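PDB 3EO7: putative Nitroreductase from Anabaena variabilis ATCC 29413, which binds flavin mononucleotide and probably acts as an oxidoreductase of the nitroreductase family. Local coordinates for residues C186-L198 and H457-L469. Numbering follows the deposited sequence.
Sequences CLDTGHLLGNIEL and HMDAGHLGQRLNL. With FMN (flavin mononucleotide), chain B.
G190 and G461 bring the two helices to an axis separation of 6.3 Å, crossing at -50°. At this point backbone lies on backbone: G190 CA is 3.1 Å from M458 O in a CA-H...O contact, and H462 CA makes another with G190 O. A CB modelled on either glycine would clash with the opposite helix, so the packing here is tight. Toward the C-terminal ends the backbones separate, the looser part, but side chains fill the space: L198 CD1 and L469 CD1 still meet tip to tip at 3.4 Å, and all is buried, with no solvent-facing side. The helices belong to the two nitroreductase-family halves of one chain, consistent with one polypeptide holding what classical nitroreductases, as homodimers, build from two subunits. H191 fits as a knob among G461, G464, Q465 and N468, with G461 O over its ring centre. Its ND1 donates nearly in the ring plane to Q465 OE1 (2.8 Å), the amide standing almost perpendicular to the ring, while NE2 bonds to Y503 OH and CD2 lies 3.7 Å from FMN C8M. With CG anti to the backbone N (chi1 -173°) and a bend at chi2, Q465 also presents NE2 to N195 OD1 (2.8 Å). A leucine replacing Q465 would probably leave H191 ND1 and N195 OD1 without these partners and the imidazole less firmly oriented beside the flavin. Farther along, E197 OE2 takes a nearly straight bond from H462 NE2 on its anti side (2.6 Å, 175°) and a salt bridge from R466 NH1 on its syn lone pair (2.9 Å), while Y374 stacks on the H462 ring.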
ATOM      1  N   CYS A 186      -1.166   7.549  -0.594  1.00 16.13           N
ATOM      2  CA  CYS A 186      -0.797   6.642   0.497  1.00 14.09           C
ATOM      3  C   CYS A 186      -1.262   5.209   0.231  1.00 15.48           C
ATOM      4  O   CYS A 186      -0.535   4.266   0.526  1.00 16.00           O
ATOM      5  CB  CYS A 186      -1.299   7.177   1.813  1.00 15.23           C
ATOM      6  SG  CYS A 186      -0.406   8.725   2.320  1.00 17.31           S
ATOM      7  N   LEU A 187      -2.468   5.059  -0.309  1.00 14.97           N
ATOM      8  CA  LEU A 187      -2.977   3.725  -0.719  1.00 14.98           C
ATOM      9  C   LEU A 187      -2.058   3.112  -1.764  1.00 15.09           C
ATOM     10  O   LEU A 187      -1.675   1.943  -1.639  1.00 15.17           O
ATOM     11  CB  LEU A 187      -4.406   3.831  -1.263  1.00 14.54           C
ATOM     12  CG  LEU A 187      -5.418   4.214  -0.173  1.00 15.32           C
ATOM     13  CD1 LEU A 187      -6.740   4.672  -0.828  1.00 16.73           C
ATOM     14  CD2 LEU A 187      -5.619   3.035   0.768  1.00 14.65           C
ATOM     15  N   ASP A 188      -1.765   3.871  -2.824  1.00 15.85           N
ATOM     16  CA  ASP A 188      -0.865   3.417  -3.902  1.00 15.21           C
ATOM     17  C   ASP A 188       0.474   2.934  -3.308  1.00 15.13           C
ATOM     18  O   ASP A 188       1.018   1.894  -3.693  1.00 15.70           O
ATOM     19  CB  ASP A 188      -0.539   4.538  -4.889  1.00 16.17           C
ATOM     20  CG  ASP A 188      -1.686   4.904  -5.815  1.00 18.01           C
ATOM     21  OD1 ASP A 188      -2.809   4.354  -5.700  1.00 16.02           O
ATOM     22  OD2 ASP A 188      -1.436   5.795  -6.666  1.00 17.89           O
ATOM     23  N   THR A 189       1.005   3.746  -2.403  1.00 15.10           N
ATOM     24  CA  THR A 189       2.262   3.432  -1.763  1.00 15.81           C
ATOM     25  C   THR A 189       2.139   2.156  -0.952  1.00 15.94           C
ATOM     26  O   THR A 189       3.014   1.317  -1.028  1.00 15.04           O
ATOM     27  CB  THR A 189       2.762   4.600  -0.945  1.00 17.62           C
ATOM     28  OG1 THR A 189       3.005   5.725  -1.817  1.00 16.70           O
ATOM     29  CG2 THR A 189       4.033   4.230  -0.179  1.00 14.14           C
ATOM     30  N   GLY A 190       1.036   1.972  -0.207  1.00 15.31           N
ATOM     31  CA  GLY A 190       0.818   0.748   0.544  1.00 16.31           C
ATOM     32  C   GLY A 190       0.826  -0.492  -0.333  1.00 16.61           C
ATOM     33  O   GLY A 190       1.381  -1.504   0.054  1.00 14.61           O
ATOM     34  N   HIS A 191       0.246  -0.395  -1.530  1.00 15.96           N
ATOM     35  CA  HIS A 191       0.261  -1.513  -2.477  1.00 15.97           C
ATOM     36  C   HIS A 191       1.705  -1.868  -2.841  1.00 14.21           C
ATOM     37  O   HIS A 191       2.082  -3.062  -2.872  1.00 15.42           O
ATOM     38  CB  HIS A 191      -0.555  -1.221  -3.756  1.00 15.87           C
ATOM     39  CG  HIS A 191      -2.035  -1.444  -3.615  1.00 14.42           C
ATOM     40  ND1 HIS A 191      -2.623  -2.663  -3.855  1.00 13.89           N
ATOM     41  CD2 HIS A 191      -3.037  -0.613  -3.228  1.00 14.85           C
ATOM     42  CE1 HIS A 191      -3.938  -2.562  -3.650  1.00 15.44           C
ATOM     43  NE2 HIS A 191      -4.216  -1.329  -3.281  1.00 15.56           N
ATOM     44  N   LEU A 192       2.508  -0.852  -3.129  1.00 14.65           N
ATOM     45  CA  LEU A 192       3.935  -1.068  -3.402  1.00 15.44           C
ATOM     46  C   LEU A 192       4.655  -1.711  -2.214  1.00 14.37           C
ATOM     47  O   LEU A 192       5.473  -2.617  -2.389  1.00 15.15           O
ATOM     48  CB  LEU A 192       4.571   0.262  -3.792  1.00 14.59           C
ATOM     49  CG  LEU A 192       6.095   0.283  -3.911  1.00 16.84           C
ATOM     50  CD1 LEU A 192       6.575  -0.750  -4.933  1.00 17.20           C
ATOM     51  CD2 LEU A 192       6.467   1.723  -4.356  1.00 16.68           C
ATOM     52  N   LEU A 193       4.356  -1.259  -0.997  1.00 15.43           N
ATOM     53  CA  LEU A 193       4.922  -1.884   0.197  1.00 16.09           C
ATOM     54  C   LEU A 193       4.585  -3.364   0.287  1.00 15.98           C
ATOM     55  O   LEU A 193       5.447  -4.158   0.687  1.00 15.85           O
ATOM     56  CB  LEU A 193       4.466  -1.190   1.485  1.00 16.34           C
ATOM     57  CG  LEU A 193       4.832   0.304   1.689  1.00 15.66           C
ATOM     58  CD1 LEU A 193       4.395   0.731   3.110  1.00 18.62           C
ATOM     59  CD2 LEU A 193       6.328   0.554   1.451  1.00 18.35           C
ATOM     60  N   GLY A 194       3.335  -3.733  -0.058  1.00 14.96           N
ATOM     61  CA  GLY A 194       2.942  -5.163  -0.111  1.00 15.23           C
ATOM     62  C   GLY A 194       3.812  -5.915  -1.124  1.00 14.58           C
ATOM     63  O   GLY A 194       4.287  -7.035  -0.854  1.00 15.13           O
ATOM     64  N   ASN A 195       4.071  -5.327  -2.283  1.00 15.98           N
ATOM     65  CA  ASN A 195       4.957  -6.017  -3.251  1.00 15.01           C
ATOM     66  C   ASN A 195       6.377  -6.136  -2.724  1.00 15.82           C
ATOM     67  O   ASN A 195       7.041  -7.150  -2.935  1.00 17.07           O
ATOM     68  CB  ASN A 195       5.045  -5.304  -4.600  1.00 17.13           C
ATOM     69  CG  ASN A 195       3.852  -5.508  -5.461  1.00 14.78           C
ATOM     70  OD1 ASN A 195       2.980  -6.369  -5.198  1.00 14.75           O
ATOM     71  ND2 ASN A 195       3.770  -4.710  -6.508  1.00 15.00           N
ATOM     72  N   ILE A 196       6.870  -5.084  -2.090  1.00 16.39           N
ATOM     73  CA  ILE A 196       8.234  -5.123  -1.552  1.00 16.69           C
ATOM     74  C   ILE A 196       8.403  -6.275  -0.566  1.00 16.78           C
ATOM     75  O   ILE A 196       9.384  -7.026  -0.658  1.00 14.73           O
ATOM     76  CB  ILE A 196       8.650  -3.782  -0.968  1.00 15.26           C
ATOM     77  CG1 ILE A 196       8.786  -2.754  -2.082  1.00 15.77           C
ATOM     78  CG2 ILE A 196      10.019  -3.866  -0.159  1.00 15.84           C
ATOM     79  CD1 ILE A 196       8.995  -1.335  -1.550  1.00 16.58           C
ATOM     80  N   GLU A 197       7.481  -6.452   0.376  1.00 15.31           N
ATOM     81  CA  GLU A 197       7.650  -7.573   1.297  1.00 18.83           C
ATOM     82  C   GLU A 197       7.583  -8.934   0.593  1.00 15.49           C
ATOM     83  O   GLU A 197       8.348  -9.841   0.934  1.00 16.46           O
ATOM     84  CB  GLU A 197       6.698  -7.559   2.489  1.00 20.82           C
ATOM     85  CG  GLU A 197       5.288  -7.483   2.166  1.00 23.25           C
ATOM     86  CD  GLU A 197       4.445  -8.607   2.829  1.00 25.56           C
ATOM     87  OE1 GLU A 197       4.840  -9.770   2.959  1.00 26.29           O
ATOM     88  OE2 GLU A 197       3.299  -8.334   3.087  1.00 19.17           O
ATOM     89  N   LEU A 198       6.698  -9.080  -0.395  1.00 14.78           N
ATOM     90  CA  LEU A 198       6.578 -10.369  -1.103  1.00 15.19           C
ATOM     91  C   LEU A 198       7.772 -10.638  -2.035  1.00 15.47           C
ATOM     92  O   LEU A 198       8.310 -11.748  -2.069  1.00 15.58           O
ATOM     93  CB  LEU A 198       5.241 -10.458  -1.836  1.00 16.69           C
ATOM     94  CG  LEU A 198       4.057 -10.489  -0.857  1.00 12.90           C
ATOM     95  CD1 LEU A 198       2.686 -10.299  -1.615  1.00 16.20           C
ATOM     96  CD2 LEU A 198       4.094 -11.815  -0.004  1.00 16.23           C
ATOM     97  N   HIS A 457      -3.543   4.546   5.554  1.00 15.40           N
ATOM     98  CA  HIS A 457      -3.764   4.374   4.126  1.00 15.63           C
ATOM     99  C   HIS A 457      -2.694   3.449   3.550  1.00 16.69           C
ATOM    100  O   HIS A 457      -3.014   2.575   2.749  1.00 17.08           O
ATOM    101  CB  HIS A 457      -3.847   5.740   3.426  1.00 14.17           C
ATOM    102  CG  HIS A 457      -5.157   6.423   3.637  1.00 17.49           C
ATOM    103  ND1 HIS A 457      -5.462   7.120   4.795  1.00 14.86           N
ATOM    104  CD2 HIS A 457      -6.261   6.486   2.858  1.00 17.52           C
ATOM    105  CE1 HIS A 457      -6.690   7.597   4.701  1.00 18.52           C
ATOM    106  NE2 HIS A 457      -7.206   7.214   3.550  1.00 16.36           N
HETATM  107  N   MSE A 458      -1.440   3.595   4.006  1.00 15.50           N
HETATM  108  CA  MSE A 458      -0.397   2.671   3.539  1.00 15.64           C
HETATM  109  C   MSE A 458      -0.706   1.235   3.997  1.00 16.26           C
HETATM  110  O   MSE A 458      -0.565   0.284   3.225  1.00 15.78           O
HETATM  111  CB  MSE A 458       0.987   3.112   3.968  1.00 17.76           C
HETATM  112  CG  MSE A 458       1.466   4.304   3.143  1.00 14.01           C
HETATM  113 SE   MSE A 458       3.316   4.782   3.521  0.75 15.82          SE
HETATM  114  CE  MSE A 458       3.116   5.617   5.225  1.00 17.70           C
ATOM    115  N   ASP A 459      -1.141   1.056   5.237  1.00 16.40           N
ATOM    116  CA  ASP A 459      -1.481  -0.291   5.707  1.00 15.60           C
ATOM    117  C   ASP A 459      -2.647  -0.899   4.917  1.00 15.34           C
ATOM    118  O   ASP A 459      -2.601  -2.083   4.581  1.00 16.44           O
ATOM    119  CB  ASP A 459      -1.795  -0.302   7.198  1.00 17.56           C
ATOM    120  CG  ASP A 459      -0.541  -0.274   8.074  1.00 17.30           C
ATOM    121  OD1 ASP A 459       0.600  -0.492   7.553  1.00 16.86           O
ATOM    122  OD2 ASP A 459      -0.723  -0.018   9.313  1.00 16.27           O
ATOM    123  N   ALA A 460      -3.684  -0.106   4.630  1.00 15.78           N
ATOM    124  CA  ALA A 460      -4.817  -0.576   3.846  1.00 17.16           C
ATOM    125  C   ALA A 460      -4.401  -0.987   2.445  1.00 15.13           C
ATOM    126  O   ALA A 460      -4.844  -2.033   1.927  1.00 16.45           O
ATOM    127  CB  ALA A 460      -5.933   0.484   3.806  1.00 16.27           C
ATOM    128  N   GLY A 461      -3.528  -0.201   1.819  1.00 14.70           N
ATOM    129  CA  GLY A 461      -3.002  -0.567   0.498  1.00 17.26           C
ATOM    130  C   GLY A 461      -2.166  -1.833   0.533  1.00 16.73           C
ATOM    131  O   GLY A 461      -2.195  -2.630  -0.398  1.00 15.67           O
ATOM    132  N   HIS A 462      -1.416  -2.031   1.613  1.00 15.34           N
ATOM    133  CA  HIS A 462      -0.590  -3.220   1.807  1.00 16.12           C
ATOM    134  C   HIS A 462      -1.520  -4.457   1.906  1.00 17.11           C
ATOM    135  O   HIS A 462      -1.349  -5.443   1.181  1.00 15.08           O
ATOM    136  CB  HIS A 462       0.303  -3.008   3.037  1.00 16.45           C
ATOM    137  CG  HIS A 462       1.260  -4.128   3.346  1.00 15.70           C
ATOM    138  ND1 HIS A 462       2.261  -3.970   4.284  1.00 15.96           N
ATOM    139  CD2 HIS A 462       1.377  -5.402   2.885  1.00 18.12           C
ATOM    140  CE1 HIS A 462       2.939  -5.099   4.395  1.00 19.40           C
ATOM    141  NE2 HIS A 462       2.436  -5.980   3.554  1.00 16.27           N
ATOM    142  N   LEU A 463      -2.525  -4.399   2.766  1.00 15.23           N
ATOM    143  CA  LEU A 463      -3.547  -5.466   2.826  1.00 15.39           C
ATOM    144  C   LEU A 463      -4.164  -5.653   1.438  1.00 14.32           C
ATOM    145  O   LEU A 463      -4.324  -6.782   0.974  1.00 17.11           O
ATOM    146  CB  LEU A 463      -4.623  -5.121   3.864  1.00 14.96           C
ATOM    147  CG  LEU A 463      -4.202  -5.118   5.332  1.00 16.01           C
ATOM    148  CD1 LEU A 463      -5.387  -4.601   6.192  1.00 16.73           C
ATOM    149  CD2 LEU A 463      -3.738  -6.537   5.794  1.00 16.03           C
ATOM    150  N   GLY A 464      -4.540  -4.552   0.803  1.00 14.93           N
ATOM    151  CA  GLY A 464      -5.120  -4.595  -0.529  1.00 15.43           C
ATOM    152  C   GLY A 464      -4.258  -5.363  -1.521  1.00 15.27           C
ATOM    153  O   GLY A 464      -4.746  -6.162  -2.302  1.00 15.40           O
ATOM    154  N   GLN A 465      -2.943  -5.172  -1.467  1.00 15.53           N
ATOM    155  CA  GLN A 465      -2.113  -5.834  -2.467  1.00 14.61           C
ATOM    156  C   GLN A 465      -2.112  -7.344  -2.245  1.00 15.63           C
ATOM    157  O   GLN A 465      -2.088  -8.108  -3.199  1.00 15.84           O
ATOM    158  CB  GLN A 465      -0.699  -5.274  -2.488  1.00 14.58           C
ATOM    159  CG  GLN A 465       0.153  -5.817  -3.620  1.00 15.42           C
ATOM    160  CD  GLN A 465      -0.313  -5.421  -5.030  1.00 16.11           C
ATOM    161  OE1 GLN A 465      -1.280  -4.699  -5.202  1.00 15.23           O
ATOM    162  NE2 GLN A 465       0.408  -5.904  -6.057  1.00 14.42           N
ATOM    163  N   ARG A 466      -2.117  -7.762  -0.972  1.00 14.95           N
ATOM    164  CA  ARG A 466      -2.158  -9.183  -0.681  1.00 14.82           C
ATOM    165  C   ARG A 466      -3.470  -9.761  -1.204  1.00 14.60           C
ATOM    166  O   ARG A 466      -3.484 -10.834  -1.777  1.00 15.38           O
ATOM    167  CB  ARG A 466      -1.984  -9.440   0.810  1.00 16.30           C
ATOM    168  CG  ARG A 466      -0.596  -9.050   1.348  1.00 17.78           C
ATOM    169  CD  ARG A 466      -0.434  -9.406   2.823  1.00 19.48           C
ATOM    170  NE  ARG A 466      -0.324 -10.851   3.074  1.00 18.42           N
ATOM    171  CZ  ARG A 466       0.823 -11.506   3.267  1.00 20.32           C
ATOM    172  NH1 ARG A 466       1.960 -10.855   3.226  1.00 19.08           N
ATOM    173  NH2 ARG A 466       0.844 -12.808   3.500  1.00 17.13           N
ATOM    174  N   LEU A 467      -4.566  -9.032  -1.024  1.00 14.75           N
ATOM    175  CA  LEU A 467      -5.869  -9.478  -1.523  1.00 15.56           C
ATOM    176  C   LEU A 467      -5.880  -9.546  -3.055  1.00 15.81           C
ATOM    177  O   LEU A 467      -6.428 -10.483  -3.623  1.00 15.53           O
ATOM    178  CB  LEU A 467      -7.013  -8.521  -1.061  1.00 17.23           C
ATOM    179  CG  LEU A 467      -7.487  -8.550   0.383  1.00 22.50           C
ATOM    180  CD1 LEU A 467      -8.330  -7.303   0.733  1.00 22.60           C
ATOM    181  CD2 LEU A 467      -8.309  -9.852   0.599  1.00 21.21           C
ATOM    182  N   ASN A 468      -5.319  -8.534  -3.724  1.00 15.71           N
ATOM    183  CA  ASN A 468      -5.260  -8.500  -5.177  1.00 15.21           C
ATOM    184  C   ASN A 468      -4.466  -9.709  -5.733  1.00 16.39           C
ATOM    185  O   ASN A 468      -4.912 -10.382  -6.645  1.00 16.10           O
ATOM    186  CB  ASN A 468      -4.656  -7.186  -5.725  1.00 15.05           C
ATOM    187  CG  ASN A 468      -5.676  -6.049  -5.824  1.00 15.23           C
ATOM    188  OD1 ASN A 468      -5.996  -5.601  -6.933  1.00 16.52           O
ATOM    189  ND2 ASN A 468      -6.185  -5.581  -4.687  1.00 16.11           N
ATOM    190  N   LEU A 469      -3.299  -9.962  -5.157  1.00 15.75           N
ATOM    191  CA  LEU A 469      -2.435 -11.066  -5.593  1.00 15.40           C
ATOM    192  C   LEU A 469      -3.118 -12.407  -5.345  1.00 16.32           C
ATOM    193  O   LEU A 469      -3.152 -13.273  -6.244  1.00 15.90           O
ATOM    194  CB  LEU A 469      -1.076 -10.967  -4.913  1.00 16.48           C
ATOM    195  CG  LEU A 469      -0.183  -9.808  -5.394  1.00 15.43           C
ATOM    196  CD1 LEU A 469       1.077  -9.673  -4.496  1.00 15.25           C
ATOM    197  CD2 LEU A 469       0.172  -9.960  -6.882  1.00 15.32           C
TER
HETATM  198  N1  FMN B 700      -9.967   0.960 -10.674  1.00 13.36           N
HETATM  199  C2  FMN B 700     -11.278   1.300 -10.962  1.00 19.23           C
HETATM  200  O2  FMN B 700     -11.829   0.884 -11.975  1.00 17.54           O
HETATM  201  N3  FMN B 700     -12.026   2.133 -10.173  1.00 16.12           N
HETATM  202  C4  FMN B 700     -11.513   2.721  -9.056  1.00 17.03           C
HETATM  203  O4  FMN B 700     -12.290   3.313  -8.284  1.00 16.24           O
HETATM  204  C4A FMN B 700     -10.197   2.403  -8.723  1.00 14.89           C
HETATM  205  N5  FMN B 700      -9.600   3.007  -7.633  1.00 12.76           N
HETATM  206  C5A FMN B 700      -8.302   2.616  -7.247  1.00 13.33           C
HETATM  207  C6  FMN B 700      -7.708   3.110  -6.092  1.00 12.98           C
HETATM  208  C7  FMN B 700      -6.415   2.743  -5.720  1.00 13.46           C
HETATM  209  C7M FMN B 700      -5.835   3.211  -4.377  1.00 13.11           C
HETATM  210  C8  FMN B 700      -5.694   1.858  -6.512  1.00 14.61           C
HETATM  211  C8M FMN B 700      -4.370   1.272  -6.065  1.00 10.86           C
HETATM  212  C9  FMN B 700      -6.272   1.336  -7.683  1.00 13.14           C
HETATM  213  C9A FMN B 700      -7.576   1.715  -8.048  1.00 13.07           C
HETATM  214  N10 FMN B 700      -8.151   1.211  -9.208  1.00 14.49           N
HETATM  215  C10 FMN B 700      -9.441   1.533  -9.535  1.00 14.61           C
HETATM  216  C1' FMN B 700      -7.336   0.443 -10.228  1.00 12.78           C
HETATM  217  C2' FMN B 700      -6.433   1.325 -11.066  1.00 14.98           C
HETATM  218  O2' FMN B 700      -7.206   1.960 -12.108  1.00 16.43           O
HETATM  219  C3' FMN B 700      -5.301   0.478 -11.645  1.00 13.02           C
HETATM  220  O3' FMN B 700      -4.443   0.025 -10.593  1.00 13.97           O
HETATM  221  C4' FMN B 700      -4.492   1.183 -12.749  1.00 13.75           C
HETATM  222  O4' FMN B 700      -5.339   1.500 -13.890  1.00 15.56           O
HETATM  223  C5' FMN B 700      -3.331   0.311 -13.186  1.00 11.88           C
HETATM  224  O5' FMN B 700      -3.758  -0.936 -13.665  1.00 14.48           O
HETATM  225  P   FMN B 700      -3.274  -2.297 -13.020  1.00 14.60           P
HETATM  226  O1P FMN B 700      -3.790  -2.341 -11.585  1.00 14.99           O
HETATM  227  O2P FMN B 700      -3.904  -3.379 -13.890  1.00 14.81           O
HETATM  228  O3P FMN B 700      -1.776  -2.375 -13.057  1.00 13.91           O